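Local coordinates for protein N-acetyl-L-2,4-diaminobutyric acid deacetylase (Ruegeria pomeroyi, PDB 6TWM) that probably removes the acetyl group from N-acetyl-L-2,4-diaminobutyric acid with the help of zinc, a step in the breakdown of the stress protectant ectoine, at residues L157-F162 with T214-G219. Residues are numbered along the deposited sequence; the frame is centred on the assembly and turned at random.
With DAB (2,4-diaminobutyric acid), chain N.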
ATOM      1  N   LEU A 157       3.134  -2.639  12.196  1.00 32.81           N
ATOM      2  CA  LEU A 157       4.393  -2.166  11.643  1.00 33.65           C
ATOM      3  C   LEU A 157       4.365  -0.650  11.521  1.00 34.60           C
ATOM      4  O   LEU A 157       3.304  -0.029  11.450  1.00 28.94           O
ATOM      5  CB  LEU A 157       4.682  -2.781  10.263  1.00 33.32           C
ATOM      6  CG  LEU A 157       5.029  -4.267  10.165  1.00 29.48           C
ATOM      7  CD1 LEU A 157       5.223  -4.667   8.710  1.00 28.89           C
ATOM      8  CD2 LEU A 157       6.274  -4.572  10.974  1.00 32.21           C
ATOM      9  N   ASP A 158       5.559  -0.066  11.489  1.00 34.58           N
ATOM     10  CA  ASP A 158       5.728   1.358  11.244  1.00 34.15           C
ATOM     11  C   ASP A 158       6.910   1.544  10.308  1.00 32.01           C
ATOM     12  O   ASP A 158       7.962   0.933  10.509  1.00 31.99           O
ATOM     13  CB  ASP A 158       5.945   2.126  12.552  1.00 35.66           C
ATOM     14  CG  ASP A 158       5.670   3.607  12.408  1.00 38.21           C
ATOM     15  OD1 ASP A 158       5.322   4.049  11.291  1.00 38.64           O
ATOM     16  OD2 ASP A 158       5.808   4.332  13.415  1.00 40.81           O
ATOM     17  N   PHE A 159       6.736   2.377   9.287  1.00 32.01           N
ATOM     18  CA  PHE A 159       7.746   2.580   8.260  1.00 32.15           C
ATOM     19  C   PHE A 159       8.161   4.041   8.211  1.00 33.66           C
ATOM     20  O   PHE A 159       7.400   4.933   8.599  1.00 35.03           O
ATOM     21  CB  PHE A 159       7.229   2.172   6.873  1.00 30.44           C
ATOM     22  CG  PHE A 159       7.134   0.688   6.661  1.00 28.99           C
ATOM     23  CD1 PHE A 159       8.205  -0.022   6.147  1.00 30.11           C
ATOM     24  CD2 PHE A 159       5.963   0.007   6.953  1.00 28.35           C
ATOM     25  CE1 PHE A 159       8.114  -1.390   5.936  1.00 30.57           C
ATOM     26  CE2 PHE A 159       5.867  -1.359   6.749  1.00 29.11           C
ATOM     27  CZ  PHE A 159       6.944  -2.059   6.241  1.00 29.55           C
ATOM     28  N   VAL A 160       9.373   4.280   7.728  1.00 33.72           N
ATOM     29  CA  VAL A 160       9.696   5.626   7.241  1.00 34.29           C
ATOM     30  C   VAL A 160       8.888   5.885   5.976  1.00 34.70           C
ATOM     31  O   VAL A 160       8.655   4.944   5.195  1.00 33.32           O
ATOM     32  CB  VAL A 160      11.202   5.759   6.985  1.00 35.77           C
ATOM     33  CG1 VAL A 160      11.979   5.629   8.292  1.00 36.73           C
ATOM     34  CG2 VAL A 160      11.678   4.716   5.985  1.00 36.17           C
ATOM     35  N   PRO A 161       8.393   7.099   5.745  1.00 34.82           N
ATOM     36  CA  PRO A 161       7.511   7.318   4.590  1.00 35.81           C
ATOM     37  C   PRO A 161       8.297   7.240   3.291  1.00 37.61           C
ATOM     38  O   PRO A 161       9.262   7.979   3.083  1.00 39.80           O
ATOM     39  CB  PRO A 161       6.946   8.719   4.833  1.00 35.70           C
ATOM     40  CG  PRO A 161       7.979   9.392   5.670  1.00 37.23           C
ATOM     41  CD  PRO A 161       8.594   8.327   6.532  1.00 29.57           C
ATOM     42  N   PHE A 162       7.873   6.339   2.412  1.00 37.37           N
ATOM     43  CA  PHE A 162       8.672   6.056   1.233  1.00 36.26           C
ATOM     44  C   PHE A 162       7.807   5.462   0.131  1.00 33.30           C
ATOM     45  O   PHE A 162       6.775   4.841   0.394  1.00 31.96           O
ATOM     46  CB  PHE A 162       9.858   5.143   1.595  1.00 36.45           C
ATOM     47  CG  PHE A 162       9.523   3.672   1.779  1.00 36.99           C
ATOM     48  CD1 PHE A 162       9.241   2.848   0.699  1.00 38.07           C
ATOM     49  CD2 PHE A 162       9.581   3.097   3.046  1.00 37.57           C
ATOM     50  CE1 PHE A 162       8.978   1.504   0.877  1.00 38.52           C
ATOM     51  CE2 PHE A 162       9.328   1.751   3.230  1.00 38.09           C
ATOM     52  CZ  PHE A 162       9.031   0.954   2.144  1.00 38.73           C
ATOM     53  N   THR A 214       3.840   1.990  -5.515  1.00 34.79           N
ATOM     54  CA  THR A 214       3.510   1.446  -4.208  1.00 33.64           C
ATOM     55  C   THR A 214       4.305   2.200  -3.151  1.00 35.85           C
ATOM     56  O   THR A 214       5.366   2.764  -3.436  1.00 37.18           O
ATOM     57  CB  THR A 214       3.798  -0.061  -4.128  1.00 32.40           C
ATOM     58  OG1 THR A 214       3.312  -0.577  -2.882  1.00 32.14           O
ATOM     59  CG2 THR A 214       5.290  -0.329  -4.245  1.00 33.22           C
ATOM     60  N   THR A 215       3.771   2.225  -1.932  1.00 35.75           N
ATOM     61  CA  THR A 215       4.323   3.054  -0.870  1.00 36.20           C
ATOM     62  C   THR A 215       4.355   2.275   0.436  1.00 37.54           C
ATOM     63  O   THR A 215       3.787   1.188   0.556  1.00 36.77           O
ATOM     64  CB  THR A 215       3.506   4.338  -0.664  1.00 34.38           C
ATOM     65  OG1 THR A 215       2.181   3.998  -0.236  1.00 33.28           O
ATOM     66  CG2 THR A 215       3.427   5.157  -1.948  1.00 32.79           C
ATOM     67  N   GLU A 216       5.051   2.853   1.416  1.00 39.46           N
ATOM     68  CA  GLU A 216       4.902   2.498   2.829  1.00 38.91           C
ATOM     69  C   GLU A 216       5.020   3.815   3.588  1.00 39.37           C
ATOM     70  O   GLU A 216       6.130   4.299   3.833  1.00 42.87           O
ATOM     71  CB  GLU A 216       5.942   1.489   3.296  1.00 40.72           C
ATOM     72  CG  GLU A 216       5.773   0.078   2.746  1.00 43.51           C
ATOM     73  CD  GLU A 216       4.492  -0.588   3.201  1.00 45.76           C
ATOM     74  OE1 GLU A 216       3.974  -0.219   4.274  1.00 47.17           O
ATOM     75  OE2 GLU A 216       4.002  -1.487   2.483  1.00 47.38           O
ATOM     76  N   LEU A 217       3.881   4.396   3.944  1.00 37.75           N
ATOM     77  CA  LEU A 217       3.815   5.733   4.527  1.00 39.18           C
ATOM     78  C   LEU A 217       3.435   5.599   6.001  1.00 41.60           C
ATOM     79  O   LEU A 217       2.258   5.630   6.357  1.00 45.01           O
ATOM     80  CB  LEU A 217       2.811   6.599   3.763  1.00 38.25           C
ATOM     81  CG  LEU A 217       2.983   6.650   2.242  1.00 36.00           C
ATOM     82  CD1 LEU A 217       1.867   7.459   1.608  1.00 36.01           C
ATOM     83  CD2 LEU A 217       4.345   7.221   1.861  1.00 29.96           C
ATOM     84  N   GLY A 218       4.441   5.441   6.856  1.00 41.18           N
ATOM     85  CA  GLY A 218       4.202   5.336   8.282  1.00 42.06           C
ATOM     86  C   GLY A 218       3.593   4.017   8.712  1.00 43.74           C
ATOM     87  O   GLY A 218       3.995   2.954   8.229  1.00 45.19           O
ATOM     88  N   GLY A 219       2.631   4.067   9.624  1.00 43.40           N
ATOM     89  CA  GLY A 219       1.977   2.854  10.092  1.00 43.75           C
ATOM     90  C   GLY A 219       1.300   3.086  11.434  1.00 45.14           C
ATOM     91  O   GLY A 219       0.838   4.188  11.727  1.00 46.32           O
TER
HETATM   92  N   DAB N 402       3.061  -6.495   2.064  1.00100.40           N
HETATM   93  CA  DAB N 402       3.924  -5.596   2.817  1.00101.42           C
HETATM   94  C   DAB N 402       3.159  -4.677   3.822  1.00100.92           C
HETATM   95  O   DAB N 402       3.582  -4.601   5.010  1.00100.25           O
HETATM   96  CB  DAB N 402       4.738  -4.690   1.898  1.00103.39           C
HETATM   97  CG  DAB N 402       5.438  -5.471   0.791  1.00105.41           C
HETATM   98  ND  DAB N 402       6.733  -6.027   1.122  1.00105.85           N
HETATM   99  OXT DAB N 402       2.153  -4.060   3.380  1.00101.49           O
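Glu216 sets its CB in the corner formed by the rings of Phe159 and Phe162, a worked example of how an active-site acid can be steered by aromatic neighbours. CB lies over a face of each ring, in CH-pi contacts of 4.0 Å to the Phe159 centroid and 3.7 Å to that of Phe162. CG continues alongside Phe162, 3.4 Å from CZ. The chain then bends (chi2 -64°), which turns the carboxylate away from that ring; OE1 comes over the rim of the Phe159 face that CB covers, 3.3 Å from Phe159 CE2, the carboxylate plane tilted 41° from the ring, while OE2 faces the bound 2,4-diaminobutyric acid, 3.3 Å from its CB. With an alanine in place of Phe159, the face under Glu216 CB and OE1 would be lost, probably leaving a gap and the carboxylate freer to turn beside the product.

Backbone hydrogen bonds set the two segments side by side. Glu216 and Phe162 form an antiparallel hydrogen-bonded pair, Glu216 N to Phe162 O at 2.8 Å being nearly straight (169°), whereas Phe162 N reaches Glu216 O from above the carbonyl plane. Farther along, Phe159 N bonds to Gly218 O at 3.0 Å. A CB on Gly219 would collide with Leu157 O.

Glu216, a ligand of a second zinc in a structure of this protein, here lies about 4 Å (nearest side-chain atom) from the zinc held by His65, Glu68 and His151. Strand 211-216 lies in the central mixed sheet beside strand 162-166, strand 157-159 pairs with strand 312-318 of a second, antiparallel sheet, and helix 225-242 packs on Pro161 and Leu217.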